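Long-range contacts in Rho guanyl nucleotide exchange factor (Rom2), putative (Aspergillus fumigatus Af293, PDB 5O51), which probably acts, as a whole protein, as a guanine-nucleotide exchange factor for Rho-type GTPases, the chain here being its CNH domain, a beta-propeller: residues P260-S265 against R291-S296; D246-V251 against I264-N269. One frame throughout, in Å; residues are numbered along the deposited sequence.

Contact 1: P260-S265 against R291-S296; sequences PDWKIS and RHIETS
Trp262 reaches across to the turn 293-296 with the NE1 side of its indole, from CD1 to CZ2, while two residues on Ile264 lies under the guanidinium of Arg291. Followed outward from CB, the tryptophan first turns CG anti to its own nitrogen (chi1 -167°), which carries the ring over to the turn. Trp262 CD1 comes to 3.4 Å from Glu294 O. Trp262 NE1 then gives Glu294 O a weak, bent hydrogen bond of 3.1 Å (129°), the oxygen lying at the ring's edge near its plane. Further along, CE2 and CZ2 pass beside Ile293 O, and Trp262 CZ2 has the methyl Ile293 CD1 at a loose 4.4 Å. One face of the indole is roofed near its rim by Ser296 CB, a CH-pi contact 3.9 Å from the centroid of the five-membered ring. A tryptophan suits this place because it is at once a broad apolar slab and an N-H donor for a turn that brings the carbonyl oxygens of Ile293 and Glu294 to the indole. Phe250 also meets the ring.

Arg291 and Ile264 slide past each other in opposite directions. Ile264 CG2 sits over the centre of the guanidinium, 3.6 Å from Arg291 CZ, so a branched aliphatic chain covers the flat cation without competing for its N-H groups. Arg291 NH1 donates a nearly straight bond (166°) in the guanidinium plane to Ser296 O, 3.1 Å away, and Arg291 NE forms a salt bridge with Glu289. The backbone bond from Ser296 N to His292 O closes the same turn. This is blade-to-blade packing in a beta-propeller: the approach to the outermost strand of one four-stranded blade rests against the turn joining the last two strands of the next.

Contact 2: D246-V251 against I264-N269; sequences DFSFFV and ISWEGN
Ser248 and Ile264 face each other as a hydrogen-bonded antiparallel pair, and backbone bonds supply the first layer of this contact. Ser248 N donates to Ile264 O at 2.9 Å, and Ile264 N returns an almost straight bond (177°) to Ser248 O. Beside them Phe247 and Ser265 form a non-hydrogen-bonded pair. Phe247 CA also makes a CA-H...O contact with Ile264 O, 3.2 Å away. Just beyond the paired residues one more backbone bond forms, Trp266 N to Asp246 O, with the donor above the carbonyl plane.

Side-chain hydrogen bonding comes from the indole. With CG beside its backbone nitrogen (chi1 -62°), Trp266 lies along the strand edge, and NE1 donates to Ser248 OG, 3.0 Å away and in the ring plane. The small hydroxyl accepts the indole N-H at the ring's edge, and is also hydrogen-bonded to Asn243 on the adjoining strand. Apolar packing then uses the face of the indole, with Ile264 CG2 of its own segment over the centre.

Water completes the polar end. One molecule donates to both Asp246 O and Trp266 O. A second lies between Asp246 OD1 and Asn269 OD1, 2.8 Å from the asparagine oxygen and a longer 3.3 Å from Asp246 OD1; the two side chains run side by side, so water with two protons suits a pair of acceptors.

Pairing of this kind, across a long connection between neighbouring strands, joins the third strand of a propeller blade to its short outermost one, from which the chain leads on to the next blade.

Overall arrangement
Both contacts use strand 264-265, and their centres lie about 9 Å apart. Contact 2 works within one blade, so regular antiparallel backbone bonds dominate it, with one indole bond added and waters at its more exposed end. Contact 1 lies farther from the centre of the propeller and joins that blade to the next; no strand pairing links its segments, and side chains set against a turn carry it. Each is partly buried. They meet directly: Arg291 CG packs on Trp266 CZ3, and Trp262 on Phe250. Ile264 serves both: its backbone pairs in contact 2, and its CG2 lies between the Trp266 ring and the Arg291 guanidinium.

Contact 1: P260-S265 against R291-S296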
loop_
_atom_site.group_PDB
_atom_site.type_symbol
_atom_site.label_atom_id
_atom_site.label_comp_id
_atom_site.label_asym_id
_atom_site.label_seq_id
_atom_site.Cartn_x
_atom_site.Cartn_y
_atom_site.Cartn_z
ATOM N N PRO A 260 11.561 -15.354 -20.164
ATOM C CA PRO A 260 12.922 -14.767 -20.066
ATOM C C PRO A 260 13.175 -13.646 -21.044
ATOM O O PRO A 260 14.092 -12.860 -20.846
ATOM C CB PRO A 260 13.851 -15.973 -20.338
ATOM C CG PRO A 260 13.038 -16.893 -21.153
ATOM C CD PRO A 260 11.579 -16.671 -20.834
ATOM N N ASP A 261 12.370 -13.558 -22.104
ATOM C CA ASP A 261 12.473 -12.448 -23.027
ATOM C C ASP A 261 11.620 -11.210 -22.692
ATOM O O ASP A 261 11.660 -10.199 -23.429
ATOM C CB ASP A 261 12.180 -12.947 -24.438
ATOM C CG ASP A 261 13.210 -14.009 -24.895
ATOM O OD1 ASP A 261 14.447 -13.895 -24.581
ATOM O OD2 ASP A 261 12.765 -14.973 -25.554
ATOM N N TRP A 262 10.925 -11.266 -21.561
ATOM C CA TRP A 262 9.930 -10.238 -21.160
ATOM C C TRP A 262 10.524 -9.462 -20.049
ATOM O O TRP A 262 10.913 -10.031 -19.025
ATOM C CB TRP A 262 8.614 -10.898 -20.685
ATOM C CG TRP A 262 7.396 -9.992 -20.533
ATOM C CD1 TRP A 262 6.374 -9.856 -21.416
ATOM C CD2 TRP A 262 7.062 -9.146 -19.406
ATOM N NE1 TRP A 262 5.430 -9.022 -20.907
ATOM C CE2 TRP A 262 5.845 -8.561 -19.681
ATOM C CE3 TRP A 262 7.690 -8.847 -18.197
ATOM C CZ2 TRP A 262 5.246 -7.640 -18.821
ATOM C CZ3 TRP A 262 7.070 -7.945 -17.318
ATOM C CH2 TRP A 262 5.875 -7.353 -17.644
ATOM N N LYS A 263 10.603 -8.149 -20.249
ATOM C CA LYS A 263 11.158 -7.248 -19.244
ATOM C C LYS A 263 10.662 -5.789 -19.504
ATOM O O LYS A 263 10.695 -5.304 -20.669
ATOM C CB LYS A 263 12.692 -7.252 -19.345
ATOM C CG LYS A 263 13.422 -6.414 -18.303
ATOM C CD LYS A 263 14.897 -6.210 -18.594
ATOM C CE LYS A 263 15.500 -5.263 -17.556
ATOM N NZ LYS A 263 16.823 -4.748 -17.934
ATOM N N ILE A 264 10.288 -5.086 -18.418
ATOM C CA ILE A 264 9.959 -3.636 -18.467
ATOM C C ILE A 264 10.998 -2.928 -17.648
ATOM O O ILE A 264 11.315 -3.346 -16.535
ATOM C CB ILE A 264 8.549 -3.329 -17.857
ATOM C CG1 ILE A 264 7.443 -3.934 -18.718
ATOM C CG2 ILE A 264 8.316 -1.844 -17.623
ATOM C CD1 ILE A 264 6.145 -4.105 -18.002
ATOM N N SER A 265 11.519 -1.848 -18.198
ATOM C CA SER A 265 12.313 -0.890 -17.445
ATOM C C SER A 265 11.470 0.374 -17.354
ATOM O O SER A 265 11.123 0.946 -18.398
ATOM C CB SER A 265 13.660 -0.588 -18.175
ATOM O OG SER A 265 14.654 -1.567 -17.784
ATOM N N ARG A 291 1.521 0.091 -18.986
ATOM C CA ARG A 291 1.982 -0.937 -19.939
ATOM C C ARG A 291 1.005 -2.142 -20.022
ATOM O O ARG A 291 0.338 -2.510 -19.029
ATOM C CB ARG A 291 3.351 -1.520 -19.570
ATOM C CG ARG A 291 4.491 -0.512 -19.303
ATOM C CD ARG A 291 5.223 -0.134 -20.541
ATOM N NE ARG A 291 6.416 0.615 -20.235
ATOM C CZ ARG A 291 7.677 0.253 -20.510
ATOM N NH1 ARG A 291 7.961 -0.899 -21.149
ATOM N NH2 ARG A 291 8.680 1.080 -20.131
ATOM N N HIS A 292 1.032 -2.781 -21.204
ATOM C CA HIS A 292 0.360 -4.078 -21.487
ATOM C C HIS A 292 1.097 -5.275 -20.889
ATOM O O HIS A 292 2.234 -5.530 -21.203
ATOM C CB HIS A 292 0.217 -4.264 -22.989
ATOM C CG HIS A 292 -0.916 -5.151 -23.371
ATOM N ND1 HIS A 292 -0.823 -6.508 -23.286
ATOM C CD2 HIS A 292 -2.139 -4.883 -23.896
ATOM C CE1 HIS A 292 -1.961 -7.055 -23.681
ATOM N NE2 HIS A 292 -2.771 -6.087 -24.060
ATOM N N ILE A 293 0.447 -6.029 -20.022
ATOM C CA ILE A 293 1.072 -7.166 -19.346
ATOM C C ILE A 293 1.541 -8.304 -20.276
ATOM O O ILE A 293 2.453 -9.023 -19.951
ATOM C CB ILE A 293 0.093 -7.702 -18.229
ATOM C CG1 ILE A 293 0.752 -8.676 -17.257
ATOM C CG2 ILE A 293 -1.119 -8.426 -18.823
ATOM C CD1 ILE A 293 1.719 -8.034 -16.288
ATOM N N GLU A 294 0.884 -8.506 -21.407
ATOM C CA GLU A 294 1.321 -9.535 -22.356
ATOM C C GLU A 294 2.485 -9.087 -23.197
ATOM O O GLU A 294 3.536 -9.785 -23.248
ATOM C CB GLU A 294 0.158 -9.968 -23.257
ATOM C CG GLU A 294 -1.013 -10.616 -22.533
ATOM C CD GLU A 294 -0.587 -11.746 -21.597
ATOM O OE1 GLU A 294 0.551 -12.265 -21.718
ATOM O OE2 GLU A 294 -1.406 -12.130 -20.711
ATOM N N THR A 295 2.328 -7.944 -23.855
ATOM C CA THR A 295 3.344 -7.534 -24.817
ATOM C C THR A 295 4.458 -6.689 -24.235
ATOM O O THR A 295 5.491 -6.565 -24.862
ATOM C CB THR A 295 2.733 -6.735 -25.931
ATOM O OG1 THR A 295 2.304 -5.486 -25.409
ATOM C CG2 THR A 295 1.527 -7.538 -26.601
ATOM N N SER A 296 4.196 -6.034 -23.098
ATOM C CA SER A 296 5.120 -5.164 -22.334
ATOM C C SER A 296 5.277 -3.819 -22.953
ATOM O O SER A 296 5.978 -2.971 -22.391
ATOM C CB SER A 296 6.487 -5.761 -22.036
ATOM O OG SER A 296 7.371 -5.633 -23.172
#

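Contact 2: D246-V251 against I264-N269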
loop_
_atom_site.group_PDB
_atom_site.type_symbol
_atom_site.label_atom_id
_atom_site.label_comp_id
_atom_site.label_asym_id
_atom_site.label_seq_id
_atom_site.Cartn_x
_atom_site.Cartn_y
_atom_site.Cartn_z
ATOM N N ASP A 246 13.006 0.138 -10.565
ATOM C CA ASP A 246 13.714 0.211 -11.838
ATOM C C ASP A 246 13.168 -0.679 -12.945
ATOM O O ASP A 246 13.340 -0.374 -14.132
ATOM C CB ASP A 246 15.218 -0.060 -11.630
ATOM C CG ASP A 246 15.942 1.114 -10.924
ATOM O OD1 ASP A 246 15.650 2.308 -11.190
ATOM O OD2 ASP A 246 16.763 0.831 -10.051
ATOM N N PHE A 247 12.503 -1.768 -12.573
ATOM C CA PHE A 247 12.124 -2.749 -13.541
ATOM C C PHE A 247 11.072 -3.662 -13.024
ATOM O O PHE A 247 10.887 -3.757 -11.835
ATOM C CB PHE A 247 13.339 -3.576 -14.022
ATOM C CG PHE A 247 14.392 -3.809 -12.964
ATOM C CD1 PHE A 247 14.127 -4.595 -11.860
ATOM C CD2 PHE A 247 15.683 -3.289 -13.128
ATOM C CE1 PHE A 247 15.101 -4.773 -10.870
ATOM C CE2 PHE A 247 16.673 -3.491 -12.183
ATOM C CZ PHE A 247 16.386 -4.228 -11.043
ATOM N N SER A 248 10.390 -4.340 -13.955
ATOM C CA SER A 248 9.474 -5.409 -13.623
ATOM C C SER A 248 9.785 -6.632 -14.427
ATOM O O SER A 248 10.155 -6.514 -15.592
ATOM C CB SER A 248 8.000 -4.976 -13.798
ATOM O OG SER A 248 7.650 -4.078 -12.766
ATOM N N PHE A 249 9.596 -7.818 -13.803
ATOM C CA PHE A 249 9.676 -9.064 -14.540
ATOM C C PHE A 249 8.994 -10.237 -13.800
ATOM O O PHE A 249 8.604 -10.147 -12.615
ATOM C CB PHE A 249 11.143 -9.386 -14.800
ATOM C CG PHE A 249 11.935 -9.526 -13.536
ATOM C CD1 PHE A 249 12.488 -8.428 -12.935
ATOM C CD2 PHE A 249 12.022 -10.760 -12.916
ATOM C CE1 PHE A 249 13.145 -8.545 -11.729
ATOM C CE2 PHE A 249 12.702 -10.898 -11.740
ATOM C CZ PHE A 249 13.284 -9.796 -11.155
ATOM N N PHE A 250 8.877 -11.365 -14.498
ATOM C CA PHE A 250 8.205 -12.557 -13.901
ATOM C C PHE A 250 9.192 -13.600 -13.320
ATOM O O PHE A 250 10.270 -13.855 -13.915
ATOM C CB PHE A 250 7.382 -13.243 -14.958
ATOM C CG PHE A 250 6.203 -12.501 -15.395
ATOM C CD1 PHE A 250 5.017 -12.593 -14.680
ATOM C CD2 PHE A 250 6.226 -11.767 -16.585
ATOM C CE1 PHE A 250 3.909 -11.885 -15.076
ATOM C CE2 PHE A 250 5.109 -11.096 -16.997
ATOM C CZ PHE A 250 3.951 -11.141 -16.243
ATOM N N VAL A 251 8.810 -14.267 -12.233
ATOM C CA VAL A 251 9.518 -15.511 -11.775
ATOM C C VAL A 251 8.539 -16.667 -11.553
ATOM O O VAL A 251 7.297 -16.439 -11.558
ATOM C CB VAL A 251 10.390 -15.371 -10.522
ATOM C CG1 VAL A 251 11.451 -14.309 -10.712
ATOM C CG2 VAL A 251 9.582 -15.140 -9.273
ATOM N N ILE A 264 10.288 -5.086 -18.418
ATOM C CA ILE A 264 9.959 -3.636 -18.467
ATOM C C ILE A 264 10.998 -2.928 -17.648
ATOM O O ILE A 264 11.315 -3.346 -16.535
ATOM C CB ILE A 264 8.549 -3.329 -17.857
ATOM C CG1 ILE A 264 7.443 -3.934 -18.718
ATOM C CG2 ILE A 264 8.316 -1.844 -17.623
ATOM C CD1 ILE A 264 6.145 -4.105 -18.002
ATOM N N SER A 265 11.519 -1.848 -18.198
ATOM C CA SER A 265 12.313 -0.890 -17.445
ATOM C C SER A 265 11.470 0.374 -17.354
ATOM O O SER A 265 11.123 0.946 -18.398
ATOM C CB SER A 265 13.660 -0.588 -18.175
ATOM O OG SER A 265 14.654 -1.567 -17.784
ATOM N N TRP A 266 11.205 0.857 -16.143
ATOM C CA TRP A 266 10.281 2.036 -15.975
ATOM C C TRP A 266 10.988 3.336 -16.349
ATOM O O TRP A 266 12.201 3.518 -16.080
ATOM C CB TRP A 266 9.707 2.032 -14.525
ATOM C CG TRP A 266 8.891 0.777 -14.241
ATOM C CD1 TRP A 266 9.267 -0.262 -13.499
ATOM C CD2 TRP A 266 7.617 0.436 -14.795
ATOM N NE1 TRP A 266 8.305 -1.261 -13.524
ATOM C CE2 TRP A 266 7.281 -0.848 -14.324
ATOM C CE3 TRP A 266 6.708 1.110 -15.660
ATOM C CZ2 TRP A 266 6.074 -1.496 -14.652
ATOM C CZ3 TRP A 266 5.479 0.485 -15.979
ATOM C CH2 TRP A 266 5.174 -0.826 -15.477
ATOM N N GLU A 267 10.256 4.233 -17.001
ATOM C CA GLU A 267 10.780 5.582 -17.302
ATOM C C GLU A 267 11.108 6.402 -16.130
ATOM O O GLU A 267 12.096 7.092 -16.182
ATOM C CB GLU A 267 9.894 6.356 -18.288
ATOM C CG GLU A 267 9.724 5.565 -19.615
ATOM C CD GLU A 267 9.089 6.389 -20.714
ATOM O OE1 GLU A 267 8.952 7.635 -20.572
ATOM O OE2 GLU A 267 8.775 5.797 -21.736
ATOM N N GLY A 268 10.336 6.308 -15.048
ATOM C CA GLY A 268 10.584 7.106 -13.823
ATOM C C GLY A 268 11.117 6.268 -12.669
ATOM O O GLY A 268 11.770 5.257 -12.883
ATOM N N ASN A 269 10.834 6.713 -11.455
ATOM C CA ASN A 269 11.152 5.988 -10.207
ATOM C C ASN A 269 9.871 5.668 -9.436
ATOM O O ASN A 269 9.554 6.295 -8.451
ATOM C CB ASN A 269 12.190 6.785 -9.392
ATOM C CG ASN A 269 13.565 6.821 -10.130
ATOM O OD1 ASN A 269 14.237 5.800 -10.232
ATOM N ND2 ASN A 269 13.868 7.920 -10.781
HETATM O O HOH W 1 14.187 2.043 -15.246
HETATM O O HOH W 2 14.920 3.850 -8.379
#